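Local coordinates for SPbeta prophage-derived uncharacterized protein YopX (Bacillus subtilis, PDB 2I2L) that is of unknown function, a homodimeric, all-beta member of the YopX family encoded by the SPbeta prophage, at residues M13-D18 and F64-S69. Residues are numbered along the deposited sequence; the frame is centred on the assembly and turned at random.
Sequences MHYWDD and FIYDRS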
HETATM    1  N   MSE B  13      -0.106  18.261   8.456  1.00 47.59           N
HETATM    2  CA  MSE B  13       0.198  17.106   7.613  1.00 44.47           C
HETATM    3  C   MSE B  13       1.693  17.058   7.295  1.00 41.53           C
HETATM    4  O   MSE B  13       2.303  18.087   6.995  1.00 40.44           O
HETATM    5  CB  MSE B  13      -0.603  17.192   6.311  1.00 43.99           C
HETATM    6  CG  MSE B  13      -0.522  15.940   5.456  1.00 46.31           C
HETATM    7 SE   MSE B  13      -1.499  14.453   6.203  1.00 47.32          SE
HETATM    8  CE  MSE B  13      -3.206  14.748   5.329  1.00 44.77           C
ATOM      9  N   HIS B  14       2.277  15.864   7.370  1.00 38.47           N
ATOM     10  CA  HIS B  14       3.699  15.675   7.084  1.00 36.46           C
ATOM     11  C   HIS B  14       3.898  14.724   5.906  1.00 36.51           C
ATOM     12  O   HIS B  14       3.359  13.614   5.897  1.00 36.56           O
ATOM     13  CB  HIS B  14       4.421  15.090   8.298  1.00 35.64           C
ATOM     14  CG  HIS B  14       4.373  15.963   9.517  1.00 36.55           C
ATOM     15  ND1 HIS B  14       5.300  16.947   9.761  1.00 35.79           N
ATOM     16  CD2 HIS B  14       3.486  16.006  10.542  1.00 35.37           C
ATOM     17  CE1 HIS B  14       4.990  17.569  10.891  1.00 35.00           C
ATOM     18  NE2 HIS B  14       3.897  17.017  11.379  1.00 35.27           N
ATOM     19  N   TYR B  15       4.664  15.156   4.908  1.00 35.87           N
ATOM     20  CA  TYR B  15       4.947  14.313   3.754  1.00 34.69           C
ATOM     21  C   TYR B  15       6.368  13.759   3.842  1.00 35.44           C
ATOM     22  O   TYR B  15       7.283  14.437   4.320  1.00 34.48           O
ATOM     23  CB  TYR B  15       4.732  15.089   2.464  1.00 33.24           C
ATOM     24  CG  TYR B  15       3.280  15.113   2.048  1.00 34.60           C
ATOM     25  CD1 TYR B  15       2.642  13.948   1.617  1.00 33.97           C
ATOM     26  CD2 TYR B  15       2.530  16.290   2.116  1.00 34.16           C
ATOM     27  CE1 TYR B  15       1.292  13.950   1.265  1.00 34.37           C
ATOM     28  CE2 TYR B  15       1.175  16.305   1.768  1.00 33.72           C
ATOM     29  CZ  TYR B  15       0.565  15.131   1.344  1.00 35.20           C
ATOM     30  OH  TYR B  15      -0.771  15.124   1.017  1.00 34.96           O
ATOM     31  N   TRP B  16       6.524  12.509   3.402  1.00 36.42           N
ATOM     32  CA  TRP B  16       7.796  11.783   3.439  1.00 36.03           C
ATOM     33  C   TRP B  16       9.008  12.554   2.923  1.00 35.24           C
ATOM     34  O   TRP B  16      10.113  12.425   3.459  1.00 33.28           O
ATOM     35  CB  TRP B  16       7.667  10.474   2.654  1.00 37.16           C
ATOM     36  CG  TRP B  16       7.395  10.689   1.201  1.00 39.35           C
ATOM     37  CD1 TRP B  16       6.180  10.891   0.614  1.00 38.66           C
ATOM     38  CD2 TRP B  16       8.369  10.807   0.159  1.00 39.83           C
ATOM     39  NE1 TRP B  16       6.339  11.134  -0.728  1.00 39.10           N
ATOM     40  CE2 TRP B  16       7.677  11.090  -1.036  1.00 40.25           C
ATOM     41  CE3 TRP B  16       9.770  10.708   0.120  1.00 40.88           C
ATOM     42  CZ2 TRP B  16       8.333  11.275  -2.266  1.00 41.71           C
ATOM     43  CZ3 TRP B  16      10.426  10.893  -1.106  1.00 41.65           C
ATOM     44  CH2 TRP B  16       9.704  11.174  -2.278  1.00 39.81           C
ATOM     45  N   ASP B  17       8.803  13.354   1.886  1.00 35.17           N
ATOM     46  CA  ASP B  17       9.895  14.118   1.315  1.00 36.46           C
ATOM     47  C   ASP B  17      10.340  15.344   2.132  1.00 36.68           C
ATOM     48  O   ASP B  17      11.428  15.869   1.890  1.00 38.06           O
ATOM     49  CB  ASP B  17       9.535  14.511  -0.117  1.00 36.50           C
ATOM     50  CG  ASP B  17       8.143  15.068  -0.223  1.00 39.07           C
ATOM     51  OD1 ASP B  17       7.952  16.272   0.053  1.00 41.38           O
ATOM     52  OD2 ASP B  17       7.230  14.292  -0.566  1.00 40.94           O
ATOM     53  N   ASP B  18       9.529  15.795   3.093  1.00 36.03           N
ATOM     54  CA  ASP B  18       9.905  16.946   3.926  1.00 37.65           C
ATOM     55  C   ASP B  18      11.288  16.723   4.564  1.00 38.24           C
ATOM     56  O   ASP B  18      11.569  15.644   5.094  1.00 38.89           O
ATOM     57  CB  ASP B  18       8.911  17.173   5.078  1.00 40.01           C
ATOM     58  CG  ASP B  18       7.476  17.360   4.617  1.00 42.02           C
ATOM     59  OD1 ASP B  18       7.236  18.094   3.632  1.00 43.22           O
ATOM     60  OD2 ASP B  18       6.580  16.782   5.267  1.00 43.05           O
ATOM     61  N   PHE B  64       1.165  10.526  -7.286  1.00 46.85           N
ATOM     62  CA  PHE B  64       1.120   9.669  -6.105  1.00 42.76           C
ATOM     63  C   PHE B  64      -0.178  10.051  -5.395  1.00 41.31           C
ATOM     64  O   PHE B  64      -0.474  11.234  -5.251  1.00 41.35           O
ATOM     65  CB  PHE B  64       2.307   9.951  -5.186  1.00 39.98           C
ATOM     66  CG  PHE B  64       3.327   8.858  -5.170  1.00 38.84           C
ATOM     67  CD1 PHE B  64       4.668   9.134  -5.438  1.00 38.09           C
ATOM     68  CD2 PHE B  64       2.951   7.545  -4.898  1.00 36.57           C
ATOM     69  CE1 PHE B  64       5.620   8.116  -5.436  1.00 36.90           C
ATOM     70  CE2 PHE B  64       3.890   6.521  -4.892  1.00 37.34           C
ATOM     71  CZ  PHE B  64       5.231   6.804  -5.164  1.00 36.96           C
ATOM     72  N   ILE B  65      -0.959   9.065  -4.970  1.00 40.08           N
ATOM     73  CA  ILE B  65      -2.215   9.355  -4.294  1.00 39.43           C
ATOM     74  C   ILE B  65      -2.238   8.635  -2.948  1.00 39.08           C
ATOM     75  O   ILE B  65      -1.913   7.448  -2.867  1.00 38.54           O
ATOM     76  CB  ILE B  65      -3.426   8.930  -5.185  1.00 39.36           C
ATOM     77  CG1 ILE B  65      -4.601   9.886  -4.971  1.00 40.49           C
ATOM     78  CG2 ILE B  65      -3.867   7.526  -4.852  1.00 39.33           C
ATOM     79  CD1 ILE B  65      -5.722   9.740  -6.007  1.00 39.95           C
ATOM     80  N   TYR B  66      -2.599   9.368  -1.892  1.00 38.88           N
ATOM     81  CA  TYR B  66      -2.665   8.834  -0.525  1.00 37.66           C
ATOM     82  C   TYR B  66      -4.133   8.562  -0.161  1.00 39.97           C
ATOM     83  O   TYR B  66      -4.870   8.061  -0.998  1.00 40.61           O
ATOM     84  CB  TYR B  66      -2.026   9.840   0.432  1.00 32.84           C
ATOM     85  CG  TYR B  66      -0.583  10.190   0.086  1.00 27.96           C
ATOM     86  CD1 TYR B  66       0.490   9.504   0.676  1.00 25.11           C
ATOM     87  CD2 TYR B  66      -0.294  11.206  -0.825  1.00 24.53           C
ATOM     88  CE1 TYR B  66       1.808   9.820   0.376  1.00 21.79           C
ATOM     89  CE2 TYR B  66       1.022  11.533  -1.138  1.00 25.36           C
ATOM     90  CZ  TYR B  66       2.074  10.836  -0.532  1.00 24.88           C
ATOM     91  OH  TYR B  66       3.383  11.173  -0.831  1.00 21.93           O
ATOM     92  N   ASP B  67      -4.579   8.882   1.055  1.00 44.03           N
ATOM     93  CA  ASP B  67      -5.987   8.629   1.406  1.00 47.40           C
ATOM     94  C   ASP B  67      -6.852   9.887   1.521  1.00 49.92           C
ATOM     95  O   ASP B  67      -7.494  10.139   2.546  1.00 49.39           O
ATOM     96  CB  ASP B  67      -6.044   7.822   2.686  1.00 47.72           C
ATOM     97  CG  ASP B  67      -5.366   6.478   2.531  1.00 49.48           C
ATOM     98  OD1 ASP B  67      -4.141   6.488   2.285  1.00 49.69           O
ATOM     99  OD2 ASP B  67      -6.050   5.428   2.639  1.00 46.72           O
ATOM    100  N   ARG B  68      -6.901  10.635   0.417  1.00 51.82           N
ATOM    101  CA  ARG B  68      -7.608  11.912   0.320  1.00 52.54           C
ATOM    102  C   ARG B  68      -8.968  11.939  -0.391  1.00 51.11           C
ATOM    103  O   ARG B  68      -9.525  10.900  -0.745  1.00 51.57           O
ATOM    104  CB  ARG B  68      -6.681  12.902  -0.376  1.00 55.25           C
ATOM    105  CG  ARG B  68      -6.271  12.428  -1.749  1.00 57.33           C
ATOM    106  CD  ARG B  68      -4.797  12.092  -1.815  1.00 61.64           C
ATOM    107  NE  ARG B  68      -3.961  13.288  -1.893  1.00 64.83           N
ATOM    108  CZ  ARG B  68      -2.742  13.317  -2.433  1.00 66.76           C
ATOM    109  NH1 ARG B  68      -2.210  12.212  -2.947  1.00 66.02           N
ATOM    110  NH2 ARG B  68      -2.052  14.453  -2.467  1.00 68.09           N
ATOM    111  N   SER B  69      -9.487  13.155  -0.586  1.00 49.34           N
ATOM    112  CA  SER B  69     -10.771  13.394  -1.261  1.00 48.13           C
ATOM    113  C   SER B  69     -10.502  13.795  -2.711  1.00 46.85           C
ATOM    114  O   SER B  69      -9.602  14.585  -2.979  1.00 48.17           O
ATOM    115  CB  SER B  69     -11.551  14.535  -0.580  1.00 47.37           C
ATOM    116  OG  SER B  69     -11.847  14.259   0.779  1.00 45.92           O
TER
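Tyr-15 and Tyr-66 meet across backbones that stay far apart: their CA atoms, the nearest pair between 13-18 and 64-69, stand 10.3 Å from each other, and aromatic side chains do the bridging. On one side the strand 13-15 runs into a type I beta turn from Tyr-15 to Asp-18, closed by the bond from Asp-18 N to Tyr-15 O. The carboxylate of Asp-18 folds back within this turn, its OD2 accepting from Tyr-15 N. On the other side, a short link around Tyr-66 and Asp-67 joins strand 63-65 to the next strand.

The Tyr-66 ring reaches toward 13-18 and is met in two ways. Tyr-15 lays its CE1 over one face, off centre and 3.4 Å from Tyr-66 CE2; the planes are inclined at 56°, an oblique aromatic pair. Trp-16 comes to the phenol end at about a right angle. Its CG lies between its own backbone N and carbonyl carbon (chi1 64°), which turns the indole edge to Tyr-66, and Trp-16 NE1 donates a weak, bent hydrogen bond (3.0 Å) to Tyr-66 OH. Arg-68 folds back along the edge of the Tyr-66 ring, its chain bent at chi2 and chi3; Arg-68 NH2 lies 3.8 Å from Tyr-15 OH, and NH1 weakly bonds Phe-64 O, holding Arg-68 to the end of strand 63-65.

Tyr-15 OH is hydrogen-bonded to Arg-6 NE, from the neighbouring strand 5-8. Strands 13-15 and 63-65 are the outermost of one four-stranded antiparallel sheet; Tyr-15 ends one and Tyr-66 directly follows the other, while 68-74 carries the chain into the five-stranded sheet beside strand 115-122.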